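Side-chain contacts in amyloid-like protein 1 (PDB 3PMR), which probably acts as a heparin-binding cell-adhesion protein of the amyloid precursor family, here represented by its helical, dimer-forming E2 domain: residues Ile45-Val48 / Met49-Ala53; Glu143-His146 / Thr147-Tyr151. One frame throughout, in Å; residues are numbered along the deposited sequence.

Contacts 1 and 2 are each a single stretch of helix, on different elements: 45-53 on helix 26-56, near one end of the elongated chain, and 143-151 on helix 126-157, nearer its middle. Their nearest atoms within a chain are about 26 Å apart, yet the dimer brings them together, since Ile45 of one subunit packs on Leu148 and Tyr151 of the other, and Asn46 on Gln144. Both are partly buried. Contact 1 pairs an apolar face, turned to helix 64-119 and the second subunit, with an acidic outer edge. Contact 2 sets a buried, hydrogen-bonded threonine and glutamate against a basic side where two arginines hold a phosphate.

Contact 1 (Ile45-Val48 / Met49-Ala53); sequences INEV and MREWA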
ATOM      1  N   ILE B  45      13.450  12.302 -10.599  1.00 26.28           N
ATOM      2  CA  ILE B  45      13.951  11.187 -11.388  1.00 26.53           C
ATOM      3  C   ILE B  45      13.878  11.556 -12.864  1.00 26.14           C
ATOM      4  O   ILE B  45      14.799  11.301 -13.631  1.00 27.51           O
ATOM      5  CB  ILE B  45      13.101   9.916 -11.185  1.00 27.00           C
ATOM      6  CG1 ILE B  45      13.201   9.445  -9.732  1.00 33.61           C
ATOM      7  CG2 ILE B  45      13.558   8.834 -12.150  1.00 25.31           C
ATOM      8  CD1 ILE B  45      12.258   8.307  -9.377  1.00 42.13           C
ATOM      9  N   ASN B  46      12.762  12.146 -13.263  1.00 24.88           N
ATOM     10  CA  ASN B  46      12.611  12.507 -14.646  1.00 25.63           C
ATOM     11  C   ASN B  46      13.682  13.524 -15.066  1.00 20.33           C
ATOM     12  O   ASN B  46      14.297  13.374 -16.102  1.00 24.00           O
ATOM     13  CB  ASN B  46      11.208  13.051 -14.898  1.00 24.39           C
ATOM     14  CG  ASN B  46      10.875  13.091 -16.371  1.00 33.83           C
ATOM     15  OD1 ASN B  46      10.953  12.073 -17.066  1.00 29.33           O
ATOM     16  ND2 ASN B  46      10.521  14.266 -16.861  1.00 32.43           N
ATOM     17  N   GLU B  47      13.917  14.537 -14.242  1.00 29.48           N
ATOM     18  CA  GLU B  47      14.921  15.554 -14.546  1.00 27.14           C
ATOM     19  C   GLU B  47      16.311  14.927 -14.673  1.00 27.97           C
ATOM     20  O   GLU B  47      17.083  15.288 -15.557  1.00 23.23           O
ATOM     21  CB  GLU B  47      14.911  16.635 -13.463  1.00 27.53           C
ATOM     22  CG  GLU B  47      16.045  17.662 -13.548  1.00 41.61           C
ATOM     23  CD  GLU B  47      16.237  18.246 -14.953  1.00 63.00           C
ATOM     24  OE1 GLU B  47      15.230  18.583 -15.615  1.00 65.71           O
ATOM     25  OE2 GLU B  47      17.400  18.379 -15.396  1.00 63.20           O
ATOM     26  N   VAL B  48      16.629  13.982 -13.794  1.00 23.89           N
ATOM     27  CA  VAL B  48      17.926  13.329 -13.861  1.00 24.08           C
ATOM     28  C   VAL B  48      18.026  12.460 -15.104  1.00 26.81           C
ATOM     29  O   VAL B  48      19.070  12.418 -15.751  1.00 27.33           O
ATOM     30  CB  VAL B  48      18.188  12.444 -12.627  1.00 29.26           C
ATOM     31  CG1 VAL B  48      19.473  11.648 -12.825  1.00 25.91           C
ATOM     32  CG2 VAL B  48      18.294  13.314 -11.377  1.00 30.27           C
ATOM     33  N   MET B  49      16.944  11.762 -15.442  1.00 26.33           N
ATOM     34  CA  MET B  49      16.956  10.888 -16.615  1.00 21.62           C
ATOM     35  C   MET B  49      17.125  11.699 -17.895  1.00 25.83           C
ATOM     36  O   MET B  49      17.788  11.263 -18.832  1.00 23.81           O
ATOM     37  CB  MET B  49      15.662  10.060 -16.683  1.00 22.75           C
ATOM     38  CG  MET B  49      15.570   8.936 -15.624  1.00 22.48           C
ATOM     39  SD  MET B  49      16.728   7.558 -15.887  1.00 30.39           S
ATOM     40  CE  MET B  49      16.431   6.546 -14.411  1.00 27.44           C
ATOM     41  N   ARG B  50      16.524  12.881 -17.918  1.00 23.30           N
ATOM     42  CA  ARG B  50      16.607  13.768 -19.069  1.00 35.96           C
ATOM     43  C   ARG B  50      18.048  14.262 -19.246  1.00 29.11           C
ATOM     44  O   ARG B  50      18.569  14.293 -20.357  1.00 31.53           O
ATOM     45  CB  ARG B  50      15.659  14.950 -18.857  1.00 36.60           C
ATOM     46  CG  ARG B  50      15.571  15.932 -20.005  1.00 62.36           C
ATOM     47  CD  ARG B  50      14.609  17.057 -19.643  1.00 83.36           C
ATOM     48  NE  ARG B  50      13.260  16.550 -19.397  1.00 96.86           N
ATOM     49  CZ  ARG B  50      12.378  16.264 -20.352  1.00101.80           C
ATOM     50  NH1 ARG B  50      12.692  16.440 -21.630  1.00 84.77           N
ATOM     51  NH2 ARG B  50      11.182  15.790 -20.029  1.00104.06           N
ATOM     52  N   GLU B  51      18.683  14.645 -18.141  1.00 25.56           N
ATOM     53  CA  GLU B  51      20.058  15.124 -18.167  1.00 29.24           C
ATOM     54  C   GLU B  51      20.955  13.994 -18.636  1.00 34.00           C
ATOM     55  O   GLU B  51      21.851  14.190 -19.453  1.00 34.90           O
ATOM     56  CB  GLU B  51      20.490  15.585 -16.774  1.00 25.53           C
ATOM     57  CG  GLU B  51      20.023  16.980 -16.407  1.00 41.64           C
ATOM     58  CD  GLU B  51      20.322  17.327 -14.964  1.00 50.96           C
ATOM     59  OE1 GLU B  51      21.235  16.704 -14.378  1.00 59.32           O
ATOM     60  OE2 GLU B  51      19.651  18.228 -14.416  1.00 52.44           O
ATOM     61  N   TRP B  52      20.700  12.802 -18.115  1.00 25.09           N
ATOM     62  CA  TRP B  52      21.470  11.627 -18.494  1.00 28.34           C
ATOM     63  C   TRP B  52      21.371  11.367 -20.005  1.00 25.32           C
ATOM     64  O   TRP B  52      22.376  11.089 -20.655  1.00 29.76           O
ATOM     65  CB  TRP B  52      20.957  10.418 -17.714  1.00 25.24           C
ATOM     66  CG  TRP B  52      21.810   9.207 -17.819  1.00 24.70           C
ATOM     67  CD1 TRP B  52      23.040   9.107 -18.404  1.00 30.86           C
ATOM     68  CD2 TRP B  52      21.493   7.906 -17.321  1.00 29.66           C
ATOM     69  NE1 TRP B  52      23.509   7.817 -18.304  1.00 28.65           N
ATOM     70  CE2 TRP B  52      22.577   7.060 -17.642  1.00 35.10           C
ATOM     71  CE3 TRP B  52      20.394   7.370 -16.625  1.00 24.21           C
ATOM     72  CZ2 TRP B  52      22.592   5.702 -17.302  1.00 31.85           C
ATOM     73  CZ3 TRP B  52      20.412   6.020 -16.286  1.00 28.42           C
ATOM     74  CH2 TRP B  52      21.507   5.202 -16.625  1.00 32.28           C
ATOM     75  N   ALA B  53      20.167  11.446 -20.562  1.00 27.23           N
ATOM     76  CA  ALA B  53      19.985  11.222 -21.994  1.00 29.57           C
ATOM     77  C   ALA B  53      20.797  12.245 -22.804  1.00 32.91           C
ATOM     78  O   ALA B  53      21.541  11.877 -23.714  1.00 40.42           O
ATOM     79  CB  ALA B  53      18.499  11.313 -22.358  1.00 31.92           C
TER
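Four i to i+4 backbone hydrogen bonds carry 45-48 into 49-53, from Met49 N to Ile45 O (2.8 Å) through to Trp52 N to Val48 O (2.9 Å), as one alpha-helical stretch. It belongs to helix 26-56, which runs antiparallel to helix 64-119 as a helical hairpin of the all-helical E2 domain. On the apolar side Ile45 and Met49 run side by side, Ile45 CG2 4.0 Å from Met49 CG. Branched Ile45 and Val48 suit the interface with Leu81 and Leu78 of helix 64-119, while flexible Met49 reaches Leu173 of the second subunit. Trp52 offers a broad ring, stacked with Phe74 and with His170 of the second subunit. Asn46 ND2 merely lies near NH2 of the poorly ordered Arg50 (3.6 Å), both being donors. The outer edge is acidic. Glu51 reaches back because its CG sits beside the backbone N (chi1 -81°) and the chain extends, while Glu47 bends at chi2 (48°) to meet it. With an alanine at Glu51, Glu47 would probably lose its close oxygen partner, leaving its carboxylate freer to turn. The carboxylate planes stand 57° apart, with Glu47 OE2 2.5 Å from Glu51 OE2, so one acid probably holds a proton.

Contact 2 (Glu143-His146 / Thr147-Tyr151); sequences EQRH and TLRHY. With PO4 (phosphate ion), chain F.
Arg145 and Arg149, one helical turn apart, close on a phosphate ion. Arg149 NH2 gives O1 of the phosphate a bond of 2.7 Å, and Arg145 NE reaches the same oxygen at 3.0 Å. Arg145 NH2 holds a second oxygen, O4, at 3.1 Å with a fairly straight N-H (158°), so the anion lies at the edge of the Arg145 guanidinium. The two guanidinium planes stand 71° apart, and Arg145 NH2 lies 3.3 Å from Arg149 NH2, a closeness that the shared anion probably makes tolerable. Long, bendable arginines suit this: Arg149 leaves the helix with CG opposite the backbone N (chi1 -176°), then folds at chi3 so that Arg145 O lies over one face of its guanidinium, toward the rim. On the second subunit Glu39 is salt-bridged to Arg145 NH2 and Glu38 to Arg149 NE.

On another side of the helix Thr147 adds a side-chain bond to the backbone set: its OG1 donates to Glu143 O at 3.0 Å while its backbone N bonds the same oxygen from the opposite face of the carbonyl. This satisfies the buried hydroxyl, which a water bridges to His146 ND1. The Glu143 carboxylate is salt-bridged to Arg108 and Arg179 and hydrogen-bonded to His172, partners that probably balance its charge. Gln144 and Leu148 run side by side, Gln144 CG 3.9 Å from Leu148 CD1; apolar, buried Leu148 suits the dimer interface.

The phosphate probably comes from the crystallisation liquor, but this basic site, shared with acids of the second subunit, is consistent with heparin sulfate binding, an inference from the anion alone.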
ATOM      1  N   GLU B 143      -7.028  -3.423  18.697  1.00 22.96           N
ATOM      2  CA  GLU B 143      -5.617  -3.716  18.971  1.00 21.02           C
ATOM      3  C   GLU B 143      -5.226  -5.116  18.483  1.00 17.73           C
ATOM      4  O   GLU B 143      -4.111  -5.348  18.015  1.00 26.14           O
ATOM      5  CB  GLU B 143      -5.341  -3.597  20.473  1.00 19.07           C
ATOM      6  CG  GLU B 143      -3.945  -4.058  20.900  1.00 33.54           C
ATOM      7  CD  GLU B 143      -3.559  -3.542  22.282  1.00 40.56           C
ATOM      8  OE1 GLU B 143      -4.438  -2.952  22.954  1.00 35.83           O
ATOM      9  OE2 GLU B 143      -2.387  -3.724  22.693  1.00 35.71           O
ATOM     10  N   GLN B 144      -6.158  -6.046  18.603  1.00 20.87           N
ATOM     11  CA  GLN B 144      -5.924  -7.407  18.166  1.00 24.87           C
ATOM     12  C   GLN B 144      -5.797  -7.433  16.648  1.00 22.84           C
ATOM     13  O   GLN B 144      -4.866  -8.024  16.101  1.00 25.41           O
ATOM     14  CB  GLN B 144      -7.080  -8.305  18.598  1.00 22.85           C
ATOM     15  CG  GLN B 144      -6.924  -9.718  18.110  1.00 33.66           C
ATOM     16  CD  GLN B 144      -8.053 -10.598  18.554  1.00 51.23           C
ATOM     17  OE1 GLN B 144      -9.129 -10.605  17.953  1.00 45.08           O
ATOM     18  NE2 GLN B 144      -7.824 -11.343  19.629  1.00 46.90           N
ATOM     19  N   ARG B 145      -6.734  -6.782  15.970  1.00 23.93           N
ATOM     20  CA  ARG B 145      -6.715  -6.734  14.513  1.00 26.03           C
ATOM     21  C   ARG B 145      -5.458  -6.039  14.019  1.00 25.31           C
ATOM     22  O   ARG B 145      -4.895  -6.410  12.990  1.00 25.93           O
ATOM     23  CB  ARG B 145      -7.968  -6.018  13.989  1.00 29.70           C
ATOM     24  CG  ARG B 145      -9.232  -6.888  14.061  1.00 24.38           C
ATOM     25  CD  ARG B 145     -10.496  -6.093  13.766  1.00 38.76           C
ATOM     26  NE  ARG B 145     -10.485  -5.487  12.437  1.00 41.41           N
ATOM     27  CZ  ARG B 145     -10.539  -6.169  11.294  1.00 53.56           C
ATOM     28  NH1 ARG B 145     -10.607  -7.494  11.304  1.00 44.45           N
ATOM     29  NH2 ARG B 145     -10.526  -5.521  10.136  1.00 41.48           N
ATOM     30  N   HIS B 146      -5.000  -5.045  14.768  1.00 23.11           N
ATOM     31  CA  HIS B 146      -3.805  -4.324  14.370  1.00 24.16           C
ATOM     32  C   HIS B 146      -2.603  -5.257  14.416  1.00 29.49           C
ATOM     33  O   HIS B 146      -1.777  -5.273  13.504  1.00 24.64           O
ATOM     34  CB  HIS B 146      -3.580  -3.129  15.283  1.00 25.03           C
ATOM     35  CG  HIS B 146      -2.394  -2.308  14.904  1.00 33.29           C
ATOM     36  ND1 HIS B 146      -1.125  -2.579  15.364  1.00 35.09           N
ATOM     37  CD2 HIS B 146      -2.272  -1.258  14.056  1.00 32.72           C
ATOM     38  CE1 HIS B 146      -0.270  -1.736  14.813  1.00 29.80           C
ATOM     39  NE2 HIS B 146      -0.942  -0.926  14.014  1.00 44.02           N
ATOM     40  N   THR B 147      -2.514  -6.042  15.483  1.00 21.01           N
ATOM     41  CA  THR B 147      -1.422  -6.989  15.630  1.00 22.71           C
ATOM     42  C   THR B 147      -1.468  -8.022  14.507  1.00 21.36           C
ATOM     43  O   THR B 147      -0.458  -8.297  13.877  1.00 28.49           O
ATOM     44  CB  THR B 147      -1.526  -7.712  16.975  1.00 33.74           C
ATOM     45  OG1 THR B 147      -1.458  -6.746  18.029  1.00 34.44           O
ATOM     46  CG2 THR B 147      -0.407  -8.724  17.126  1.00 31.33           C
ATOM     47  N   LEU B 148      -2.646  -8.591  14.259  1.00 22.63           N
ATOM     48  CA  LEU B 148      -2.812  -9.599  13.217  1.00 20.89           C
ATOM     49  C   LEU B 148      -2.495  -9.050  11.827  1.00 29.93           C
ATOM     50  O   LEU B 148      -1.806  -9.704  11.039  1.00 27.55           O
ATOM     51  CB  LEU B 148      -4.249 -10.145  13.236  1.00 20.09           C
ATOM     52  CG  LEU B 148      -4.718 -10.925  14.475  1.00 29.34           C
ATOM     53  CD1 LEU B 148      -6.229 -10.970  14.519  1.00 27.23           C
ATOM     54  CD2 LEU B 148      -4.145 -12.337  14.452  1.00 26.01           C
ATOM     55  N   ARG B 149      -3.006  -7.857  11.525  1.00 24.13           N
ATOM     56  CA  ARG B 149      -2.770  -7.227  10.221  1.00 28.79           C
ATOM     57  C   ARG B 149      -1.285  -6.953   9.984  1.00 25.77           C
ATOM     58  O   ARG B 149      -0.775  -7.148   8.878  1.00 25.45           O
ATOM     59  CB  ARG B 149      -3.551  -5.906  10.098  1.00 25.57           C
ATOM     60  CG  ARG B 149      -3.425  -5.255   8.721  1.00 32.31           C
ATOM     61  CD  ARG B 149      -4.297  -4.005   8.581  1.00 34.13           C
ATOM     62  NE  ARG B 149      -5.677  -4.264   8.969  1.00 34.52           N
ATOM     63  CZ  ARG B 149      -6.232  -3.846  10.106  1.00 38.67           C
ATOM     64  NH1 ARG B 149      -5.529  -3.136  10.982  1.00 27.70           N
ATOM     65  NH2 ARG B 149      -7.495  -4.149  10.372  1.00 41.97           N
ATOM     66  N   HIS B 150      -0.596  -6.496  11.022  1.00 23.85           N
ATOM     67  CA  HIS B 150       0.820  -6.198  10.901  1.00 23.88           C
ATOM     68  C   HIS B 150       1.610  -7.452  10.527  1.00 27.78           C
ATOM     69  O   HIS B 150       2.469  -7.426   9.644  1.00 24.26           O
ATOM     70  CB  HIS B 150       1.366  -5.645  12.206  1.00 28.24           C
ATOM     71  CG  HIS B 150       2.812  -5.289  12.127  1.00 41.01           C
ATOM     72  ND1 HIS B 150       3.732  -5.680  13.075  1.00 48.46           N
ATOM     73  CD2 HIS B 150       3.507  -4.610  11.187  1.00 36.66           C
ATOM     74  CE1 HIS B 150       4.933  -5.260  12.721  1.00 46.85           C
ATOM     75  NE2 HIS B 150       4.824  -4.608  11.577  1.00 45.95           N
ATOM     76  N   TYR B 151       1.323  -8.538  11.232  1.00 24.60           N
ATOM     77  CA  TYR B 151       1.967  -9.822  10.997  1.00 26.77           C
ATOM     78  C   TYR B 151       1.647 -10.296   9.569  1.00 28.84           C
ATOM     79  O   TYR B 151       2.526 -10.720   8.819  1.00 24.94           O
ATOM     80  CB  TYR B 151       1.440 -10.819  12.035  1.00 25.27           C
ATOM     81  CG  TYR B 151       1.963 -12.222  11.910  1.00 22.42           C
ATOM     82  CD1 TYR B 151       3.331 -12.476  11.776  1.00 25.47           C
ATOM     83  CD2 TYR B 151       1.090 -13.302  11.940  1.00 31.13           C
ATOM     84  CE1 TYR B 151       3.808 -13.780  11.675  1.00 22.41           C
ATOM     85  CE2 TYR B 151       1.550 -14.597  11.838  1.00 42.87           C
ATOM     86  CZ  TYR B 151       2.902 -14.833  11.703  1.00 33.59           C
ATOM     87  OH  TYR B 151       3.322 -16.126  11.557  1.00 39.12           O
TER
HETATM   88  P   PO4 F   4     -10.017  -1.901  11.837  1.00 53.50           P
HETATM   89  O1  PO4 F   4      -9.012  -2.913  12.248  1.00 48.17           O
HETATM   90  O2  PO4 F   4     -10.879  -1.558  12.998  1.00 49.69           O
HETATM   91  O3  PO4 F   4      -9.322  -0.677  11.356  1.00 55.31           O
HETATM   92  O4  PO4 F   4     -10.858  -2.454  10.740  1.00 59.10           O
HETATM   93  O   HOH W   1       0.151  -4.291  17.505  1.00 43.54           O